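Local atomic coordinates of peroxisomal membrane protein PEX15 (PDB entry 5VXV), a protein that anchors the AAA-ATPase subunits PEX1 and PEX6 to the peroxisomal membrane, where their complex extracts the receptor PEX5. Residues I41-V46 against L88-V93; A48-P53 against I94-R99; F131-I134 against T140-V143. All coordinates share one frame; numbering follows the deposited sequence.

Contact 1. Residues I41-V46 against L88-V93; sequences ILDLFV and LSKLLV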
loop_
_atom_site.group_PDB
_atom_site.type_symbol
_atom_site.label_atom_id
_atom_site.label_comp_id
_atom_site.label_asym_id
_atom_site.label_seq_id
_atom_site.Cartn_x
_atom_site.Cartn_y
_atom_site.Cartn_z
ATOM N N ILE A 41 -15.274 -1.967 10.133
ATOM C CA ILE A 41 -15.480 -2.918 9.045
ATOM C C ILE A 41 -14.493 -2.645 7.918
ATOM O O ILE A 41 -13.889 -3.571 7.360
ATOM C CB ILE A 41 -16.939 -2.870 8.553
ATOM C CG1 ILE A 41 -17.885 -3.309 9.677
ATOM C CG2 ILE A 41 -17.118 -3.760 7.319
ATOM C CD1 ILE A 41 -19.362 -3.322 9.304
ATOM N N LEU A 42 -14.311 -1.371 7.562
ATOM C CA LEU A 42 -13.294 -1.018 6.577
ATOM C C LEU A 42 -11.903 -1.402 7.068
ATOM O O LEU A 42 -11.098 -1.949 6.306
ATOM C CB LEU A 42 -13.365 0.479 6.273
ATOM C CG LEU A 42 -12.267 1.074 5.388
ATOM C CD1 LEU A 42 -12.207 0.382 4.041
ATOM C CD2 LEU A 42 -12.503 2.570 5.212
ATOM N N ASP A 43 -11.609 -1.131 8.342
ATOM C CA ASP A 43 -10.292 -1.449 8.884
ATOM C C ASP A 43 -10.008 -2.946 8.797
ATOM O O ASP A 43 -8.901 -3.353 8.425
ATOM C CB ASP A 43 -10.199 -0.963 10.330
ATOM C CG ASP A 43 -8.787 -0.585 10.733
ATOM O OD1 ASP A 43 -8.104 0.114 9.952
ATOM O OD2 ASP A 43 -8.359 -0.978 11.838
ATOM N N LEU A 44 -10.993 -3.782 9.136
ATOM C CA LEU A 44 -10.803 -5.227 9.031
ATOM C C LEU A 44 -10.575 -5.640 7.584
ATOM O O LEU A 44 -9.676 -6.433 7.283
ATOM C CB LEU A 44 -12.012 -5.965 9.608
ATOM C CG LEU A 44 -12.020 -7.483 9.379
ATOM C CD1 LEU A 44 -10.795 -8.140 10.000
ATOM C CD2 LEU A 44 -13.295 -8.109 9.922
ATOM N N PHE A 45 -11.393 -5.117 6.672
ATOM C CA PHE A 45 -11.274 -5.485 5.266
ATOM C C PHE A 45 -9.872 -5.203 4.739
ATOM O O PHE A 45 -9.253 -6.059 4.098
ATOM C CB PHE A 45 -12.321 -4.734 4.447
ATOM C CG PHE A 45 -12.202 -4.959 2.972
ATOM C CD1 PHE A 45 -12.562 -6.174 2.416
ATOM C CD2 PHE A 45 -11.728 -3.957 2.141
ATOM C CE1 PHE A 45 -12.456 -6.387 1.061
ATOM C CE2 PHE A 45 -11.621 -4.164 0.782
ATOM C CZ PHE A 45 -11.984 -5.379 0.240
ATOM N N VAL A 46 -9.349 -4.004 5.006
ATOM C CA VAL A 46 -8.020 -3.644 4.513
ATOM C C VAL A 46 -6.956 -4.534 5.144
ATOM O O VAL A 46 -6.025 -4.990 4.469
ATOM C CB VAL A 46 -7.745 -2.152 4.777
ATOM C CG1 VAL A 46 -6.317 -1.783 4.385
ATOM C CG2 VAL A 46 -8.732 -1.292 4.007
ATOM N N LEU A 88 -4.841 11.200 8.030
ATOM C CA LEU A 88 -3.387 11.263 8.015
ATOM C C LEU A 88 -2.758 10.712 9.287
ATOM O O LEU A 88 -1.541 10.502 9.307
ATOM C CB LEU A 88 -2.932 12.710 7.797
ATOM C CG LEU A 88 -3.385 13.380 6.495
ATOM C CD1 LEU A 88 -2.861 14.806 6.426
ATOM C CD2 LEU A 88 -2.938 12.595 5.267
ATOM N N SER A 89 -3.547 10.462 10.335
ATOM C CA SER A 89 -3.010 9.905 11.570
ATOM C C SER A 89 -2.824 8.393 11.512
ATOM O O SER A 89 -2.213 7.830 12.427
ATOM C CB SER A 89 -3.923 10.251 12.750
ATOM O OG SER A 89 -5.044 9.386 12.803
ATOM N N LYS A 90 -3.324 7.728 10.474
ATOM C CA LYS A 90 -3.213 6.277 10.329
ATOM C C LYS A 90 -2.451 5.963 9.043
ATOM O O LYS A 90 -2.994 5.392 8.090
ATOM C CB LYS A 90 -4.606 5.623 10.346
ATOM C CG LYS A 90 -5.263 5.647 11.724
ATOM C CD LYS A 90 -6.621 4.947 11.746
ATOM C CE LYS A 90 -6.521 3.499 11.302
ATOM N NZ LYS A 90 -7.754 2.716 11.612
ATOM N N LEU A 91 -1.166 6.323 9.030
ATOM C CA LEU A 91 -0.359 6.127 7.832
ATOM C C LEU A 91 -0.117 4.649 7.540
ATOM O O LEU A 91 0.001 4.265 6.373
ATOM C CB LEU A 91 0.966 6.869 7.983
ATOM C CG LEU A 91 1.898 6.881 6.772
ATOM C CD1 LEU A 91 1.191 7.415 5.533
ATOM C CD2 LEU A 91 3.121 7.721 7.085
ATOM N N LEU A 92 -0.042 3.804 8.572
ATOM C CA LEU A 92 0.188 2.384 8.323
ATOM C C LEU A 92 -0.978 1.756 7.568
ATOM O O LEU A 92 -0.775 0.830 6.775
ATOM C CB LEU A 92 0.441 1.645 9.641
ATOM C CG LEU A 92 1.676 2.074 10.443
ATOM C CD1 LEU A 92 1.883 1.168 11.652
ATOM C CD2 LEU A 92 2.930 2.088 9.576
ATOM N N VAL A 93 -2.199 2.248 7.787
ATOM C CA VAL A 93 -3.345 1.746 7.035
ATOM C C VAL A 93 -3.320 2.274 5.608
ATOM O O VAL A 93 -3.672 1.560 4.661
ATOM C CB VAL A 93 -4.654 2.114 7.755
ATOM C CG1 VAL A 93 -5.858 1.680 6.934
ATOM C CG2 VAL A 93 -4.684 1.466 9.128
#

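Contact 2. Residues A48-P53 against I94-R99; sequences ACDIMP and INKFFR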
loop_
_atom_site.group_PDB
_atom_site.type_symbol
_atom_site.label_atom_id
_atom_site.label_comp_id
_atom_site.label_asym_id
_atom_site.label_seq_id
_atom_site.Cartn_x
_atom_site.Cartn_y
_atom_site.Cartn_z
ATOM N N ALA A 48 -7.277 -7.602 6.327
ATOM C CA ALA A 48 -7.366 -8.956 5.793
ATOM C C ALA A 48 -6.800 -9.023 4.380
ATOM O O ALA A 48 -6.029 -9.932 4.050
ATOM C CB ALA A 48 -8.818 -9.437 5.820
ATOM N N CYS A 49 -7.166 -8.060 3.530
ATOM C CA CYS A 49 -6.655 -8.056 2.163
ATOM C C CYS A 49 -5.143 -7.898 2.127
ATOM O O CYS A 49 -4.487 -8.442 1.231
ATOM C CB CYS A 49 -7.323 -6.942 1.358
ATOM S SG CYS A 49 -9.043 -7.296 0.945
ATOM N N ASP A 50 -4.570 -7.166 3.087
ATOM C CA ASP A 50 -3.123 -6.977 3.096
ATOM C C ASP A 50 -2.387 -8.282 3.373
ATOM O O ASP A 50 -1.230 -8.434 2.966
ATOM C CB ASP A 50 -2.735 -5.919 4.129
ATOM C CG ASP A 50 -1.295 -5.445 3.972
ATOM O OD1 ASP A 50 -0.882 -5.134 2.832
ATOM O OD2 ASP A 50 -0.573 -5.386 4.990
ATOM N N ILE A 51 -3.032 -9.231 4.058
ATOM C CA ILE A 51 -2.387 -10.505 4.360
ATOM C C ILE A 51 -2.472 -11.466 3.176
ATOM O O ILE A 51 -1.571 -12.289 2.982
ATOM C CB ILE A 51 -3.004 -11.128 5.625
ATOM C CG1 ILE A 51 -2.712 -10.252 6.848
ATOM C CG2 ILE A 51 -2.461 -12.539 5.861
ATOM C CD1 ILE A 51 -3.514 -10.619 8.081
HETATM N N MSE A 52 -3.536 -11.399 2.383
HETATM C CA MSE A 52 -3.677 -12.288 1.228
HETATM C C MSE A 52 -2.484 -12.145 0.285
HETATM O O MSE A 52 -2.134 -11.028 -0.084
HETATM C CB MSE A 52 -4.965 -11.983 0.457
HETATM C CG MSE A 52 -6.251 -12.305 1.199
HETATM SE SE MSE A 52 -6.492 -14.200 1.588
HETATM C CE MSE A 52 -6.068 -14.961 -0.156
ATOM N N PRO A 53 -1.858 -13.262 -0.109
ATOM C CA PRO A 53 -0.777 -13.161 -1.109
ATOM C C PRO A 53 -1.232 -12.491 -2.391
ATOM O O PRO A 53 -0.486 -11.700 -2.982
ATOM C CB PRO A 53 -0.369 -14.623 -1.349
ATOM C CG PRO A 53 -0.886 -15.382 -0.192
ATOM C CD PRO A 53 -2.086 -14.652 0.323
ATOM N N ILE A 94 -2.926 3.537 5.433
ATOM C CA ILE A 94 -2.701 4.076 4.095
ATOM C C ILE A 94 -1.717 3.194 3.340
ATOM O O ILE A 94 -1.915 2.881 2.160
ATOM C CB ILE A 94 -2.215 5.537 4.192
ATOM C CG1 ILE A 94 -3.371 6.436 4.639
ATOM C CG2 ILE A 94 -1.650 6.027 2.857
ATOM C CD1 ILE A 94 -2.944 7.784 5.172
ATOM N N ASN A 95 -0.654 2.758 4.019
ATOM C CA ASN A 95 0.329 1.893 3.376
ATOM C C ASN A 95 -0.277 0.545 3.004
ATOM O O ASN A 95 -0.005 0.016 1.920
ATOM C CB ASN A 95 1.540 1.713 4.291
ATOM C CG ASN A 95 2.354 2.988 4.435
ATOM O OD1 ASN A 95 2.199 3.924 3.652
ATOM N ND2 ASN A 95 3.225 3.028 5.435
ATOM N N LYS A 96 -1.097 -0.031 3.891
ATOM C CA LYS A 96 -1.797 -1.265 3.547
ATOM C C LYS A 96 -2.665 -1.075 2.309
ATOM O O LYS A 96 -2.687 -1.932 1.419
ATOM C CB LYS A 96 -2.653 -1.746 4.722
ATOM C CG LYS A 96 -1.867 -2.271 5.913
ATOM C CD LYS A 96 -2.782 -2.900 6.955
ATOM C CE LYS A 96 -1.985 -3.388 8.155
ATOM N NZ LYS A 96 -2.829 -4.091 9.169
ATOM N N PHE A 97 -3.396 0.041 2.238
ATOM C CA PHE A 97 -4.245 0.301 1.081
ATOM C C PHE A 97 -3.426 0.337 -0.204
ATOM O O PHE A 97 -3.794 -0.288 -1.205
ATOM C CB PHE A 97 -5.005 1.613 1.276
ATOM C CG PHE A 97 -5.811 2.024 0.078
ATOM C CD1 PHE A 97 -7.098 1.546 -0.108
ATOM C CD2 PHE A 97 -5.276 2.882 -0.869
ATOM C CE1 PHE A 97 -7.833 1.919 -1.217
ATOM C CE2 PHE A 97 -6.008 3.259 -1.978
ATOM C CZ PHE A 97 -7.288 2.776 -2.151
ATOM N N PHE A 98 -2.306 1.064 -0.197
ATOM C CA PHE A 98 -1.469 1.120 -1.392
ATOM C C PHE A 98 -0.970 -0.269 -1.775
ATOM O O PHE A 98 -0.944 -0.623 -2.960
ATOM C CB PHE A 98 -0.295 2.081 -1.181
ATOM C CG PHE A 98 -0.674 3.544 -1.218
ATOM C CD1 PHE A 98 -1.594 4.018 -2.141
ATOM C CD2 PHE A 98 -0.109 4.445 -0.329
ATOM C CE1 PHE A 98 -1.939 5.358 -2.178
ATOM C CE2 PHE A 98 -0.451 5.787 -0.363
ATOM C CZ PHE A 98 -1.368 6.241 -1.289
ATOM N N ARG A 99 -0.587 -1.082 -0.789
ATOM C CA ARG A 99 -0.127 -2.433 -1.101
ATOM C C ARG A 99 -1.242 -3.256 -1.738
ATOM O O ARG A 99 -0.984 -4.092 -2.612
ATOM C CB ARG A 99 0.402 -3.121 0.156
ATOM C CG ARG A 99 1.753 -2.596 0.620
ATOM C CD ARG A 99 2.434 -3.561 1.584
ATOM N NE ARG A 99 1.740 -3.647 2.866
ATOM C CZ ARG A 99 2.047 -2.936 3.948
ATOM N NH1 ARG A 99 3.050 -2.066 3.929
ATOM N NH2 ARG A 99 1.346 -3.097 5.060
#

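Contact 3. Residues F131-I134 against T140-V143; sequences FVYI and TIDV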
loop_
_atom_site.group_PDB
_atom_site.type_symbol
_atom_site.label_atom_id
_atom_site.label_comp_id
_atom_site.label_asym_id
_atom_site.label_seq_id
_atom_site.Cartn_x
_atom_site.Cartn_y
_atom_site.Cartn_z
ATOM N N PHE A 131 3.460 14.371 -0.922
ATOM C CA PHE A 131 3.559 15.815 -0.729
ATOM C C PHE A 131 2.538 16.296 0.293
ATOM O O PHE A 131 2.858 17.097 1.180
ATOM C CB PHE A 131 3.367 16.549 -2.057
ATOM C CG PHE A 131 3.360 18.049 -1.918
ATOM C CD1 PHE A 131 4.538 18.771 -1.993
ATOM C CD2 PHE A 131 2.178 18.735 -1.693
ATOM C CE1 PHE A 131 4.539 20.144 -1.855
ATOM C CE2 PHE A 131 2.175 20.112 -1.552
ATOM C CZ PHE A 131 3.359 20.816 -1.635
ATOM N N VAL A 132 1.292 15.832 0.171
ATOM C CA VAL A 132 0.262 16.202 1.139
ATOM C C VAL A 132 0.708 15.831 2.546
ATOM O O VAL A 132 0.582 16.624 3.486
ATOM C CB VAL A 132 -1.079 15.534 0.781
ATOM C CG1 VAL A 132 -2.102 15.729 1.905
ATOM C CG2 VAL A 132 -1.624 16.100 -0.521
ATOM N N TYR A 133 1.237 14.617 2.712
ATOM C CA TYR A 133 1.550 14.137 4.052
ATOM C C TYR A 133 2.670 14.952 4.687
ATOM O O TYR A 133 2.548 15.399 5.833
ATOM C CB TYR A 133 1.923 12.654 4.025
ATOM C CG TYR A 133 2.157 12.117 5.418
ATOM C CD1 TYR A 133 1.094 11.735 6.223
ATOM C CD2 TYR A 133 3.435 12.034 5.943
ATOM C CE1 TYR A 133 1.300 11.266 7.505
ATOM C CE2 TYR A 133 3.654 11.568 7.223
ATOM C CZ TYR A 133 2.584 11.189 8.001
ATOM O OH TYR A 133 2.806 10.728 9.278
ATOM N N ILE A 134 3.778 15.152 3.967
ATOM C CA ILE A 134 4.921 15.824 4.578
ATOM C C ILE A 134 4.659 17.312 4.777
ATOM O O ILE A 134 5.358 17.957 5.567
ATOM C CB ILE A 134 6.208 15.601 3.758
ATOM C CG1 ILE A 134 6.115 16.259 2.377
ATOM C CG2 ILE A 134 6.497 14.106 3.638
ATOM C CD1 ILE A 134 7.407 16.201 1.581
ATOM N N THR A 140 4.351 16.710 13.077
ATOM C CA THR A 140 3.663 15.537 13.618
ATOM C C THR A 140 3.778 14.351 12.657
ATOM O O THR A 140 2.790 13.697 12.314
ATOM C CB THR A 140 2.195 15.853 13.911
ATOM O OG1 THR A 140 1.534 16.272 12.711
ATOM C CG2 THR A 140 2.078 16.960 14.951
ATOM N N ILE A 141 5.011 14.038 12.236
ATOM C CA ILE A 141 5.274 12.980 11.262
ATOM C C ILE A 141 5.403 11.635 11.964
ATOM O O ILE A 141 6.073 11.514 12.996
ATOM C CB ILE A 141 6.554 13.282 10.456
ATOM C CG1 ILE A 141 6.409 14.575 9.647
ATOM C CG2 ILE A 141 6.900 12.101 9.537
ATOM C CD1 ILE A 141 5.511 14.473 8.426
ATOM N N ASP A 142 4.778 10.614 11.376
ATOM C CA ASP A 142 5.004 9.212 11.736
ATOM C C ASP A 142 6.248 8.750 10.985
ATOM O O ASP A 142 6.183 8.404 9.804
ATOM C CB ASP A 142 3.777 8.376 11.383
ATOM C CG ASP A 142 3.968 6.892 11.648
ATOM O OD1 ASP A 142 5.068 6.473 12.062
ATOM O OD2 ASP A 142 3.000 6.137 11.424
ATOM N N VAL A 143 7.387 8.748 11.679
ATOM C CA VAL A 143 8.672 8.500 11.027
ATOM C C VAL A 143 8.706 7.100 10.424
ATOM O O VAL A 143 9.101 6.913 9.266
ATOM C CB VAL A 143 9.821 8.722 12.030
ATOM C CG1 VAL A 143 11.128 8.116 11.533
ATOM C CG2 VAL A 143 10.003 10.209 12.293
#

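Contact 1. Residues I41-V46 against L88-V93
D43 and K90 reach for each other from opposite directions between helix 39-51 and the start of helix 91-108, two members of the largely helical, probably cytoplasmic, part of PEX15. K90 occupies the N-cap position just ahead of the second helix. Its chain leaves the backbone toward the first helix and kinks at its third torsion (chi3 58°), which swings the ammonium group round to the aspartate. NZ lies 3.1 Å from OD1 of D43 in a salt bridge whose hydrogen bond is weak; the other carboxylate oxygen, OD2, stays 3.8 Å from the same NZ, so the lysine favours one oxygen rather than straddling both. CG of D43 is anti to the backbone N (chi1 -150°), which carries the carboxylate off the helix toward K90. V93, one turn beyond K90, stands at about a right angle to the aspartate side chain and puts its CG2 methyl 3.8 Å from OD1 of D43. The oxygen is thus bordered by an ammonium group and a methyl. With an alanine in place of D43, the K90 ammonium would probably lose its carboxylate mate and be free to swing, and the V93 methyl would lose its cover. Deeper in, the valines V46 and V93 both aim their side chains across the interface. V46 is buried, and F45 beside it packs instead against L21 and M24 of helix 17-27. The valine pair meets methyl to methyl, CG1 of V46 lying 4.3 Å from CG1 of V93.

Contact 2. Residues A48-P53 against I94-R99
OD2 of D50 accepts a hydrogen bond from NH2 of R99 at 3.0 Å, while OD1 of D50 takes one from NE of R99 at the same 3.0 Å. The guanidinium therefore grips the carboxylate side-on, one nitrogen to each oxygen, and both bonds are nearly straight, at 163° for NE and 166° for NH2. The fit is not flat: the two planes are 35° apart. Both oxygens are met on the syn side, OD1 through its syn lone pair, OD2 with NH2 well out of the carboxylate plane. A bend at chi3 turns the arginine head back along its own helix, with the backbone O of N95 over one face, offset toward its rim. K96 crosses the aspartate at about a right angle, its CG 3.5 Å from OD2 of D50. Its extended chain carries NZ past the carboxylate to a hydrogen bond with OG of S47, so its methylenes lie against the carboxylate and its charge probably adds some favourable attraction. R99 also packs on I152 and Q156 of helix 143-161, and its NH1 forms a long, weak ion pair with E148. This is a bidentate Asp-Arg salt bridge between two helices of an alpha-helical domain, joining helix 39-51 to helix 91-108.

Contact 3. Residues F131-I134 against T140-V143
The turn joining helix 112-136 to helix 143-161 folds back on the helix it has just left, folding chiefly onto Y133. The tyrosine hydroxyl accepts a hydrogen bond from the backbone N of D142, 2.9 Å from N to OH and nearly straight at 165°. That nitrogen lies at the ring edge, near the ring plane. With CG anti to the backbone N (chi1 -176°), the Y133 side chain extends from the helix so that OH arrives beside the loop. CB of D142 also comes close, 3.3 Å from OH of Y133, and the tyrosine ring and the carboxylate are turned 62° apart. The phenol thus fixes the backbone of a residue whose side chain has another job: D142 is the N-cap of helix 143-161, and its OD1 accepts a hydrogen bond from the backbone N of G145. I141 supplies the apolar half of the contact. Its chain crosses the tyrosine obliquely, with CD1 3.7 Å from CE2 of Y133 and the CG2 methyl 4.0 Å from the same ring carbon. The CD1 methyl further approaches the helix backbone itself, lying 4.1 Å from CA of I134. T140, at the start of 140-143, bonds its OG1 to the carbonyl O of M137, within the turn. Around this connection, L91 from helix 91-108 packs against both Y133 and D142, while L146 of helix 143-161 touches both I134 and I141, so the turn lies between helix 91-108 and helix 143-161.

Overall arrangement
Contacts 1 and 2 join the same two helices, 39-51 and 91-108, at successive levels, with centres about 9 Å apart; V46 bridges them, its CG1 lying 3.7 Å from CB of K96. Both rest on an aspartate from the first helix and a basic residue from the second, but contact 1 has a weak single-oxygen bridge backed by valines, whereas contact 2, a surface contact, has a two-pronged one. Contact 3 instead closes a local turn and uses a neutral hydroxyl, a backbone N-H and an apolar methyl. Like contact 1 it is partly buried, and the two meet where O of L88 comes 3.4 Å from CE1 of Y133; contact 2 does not touch it.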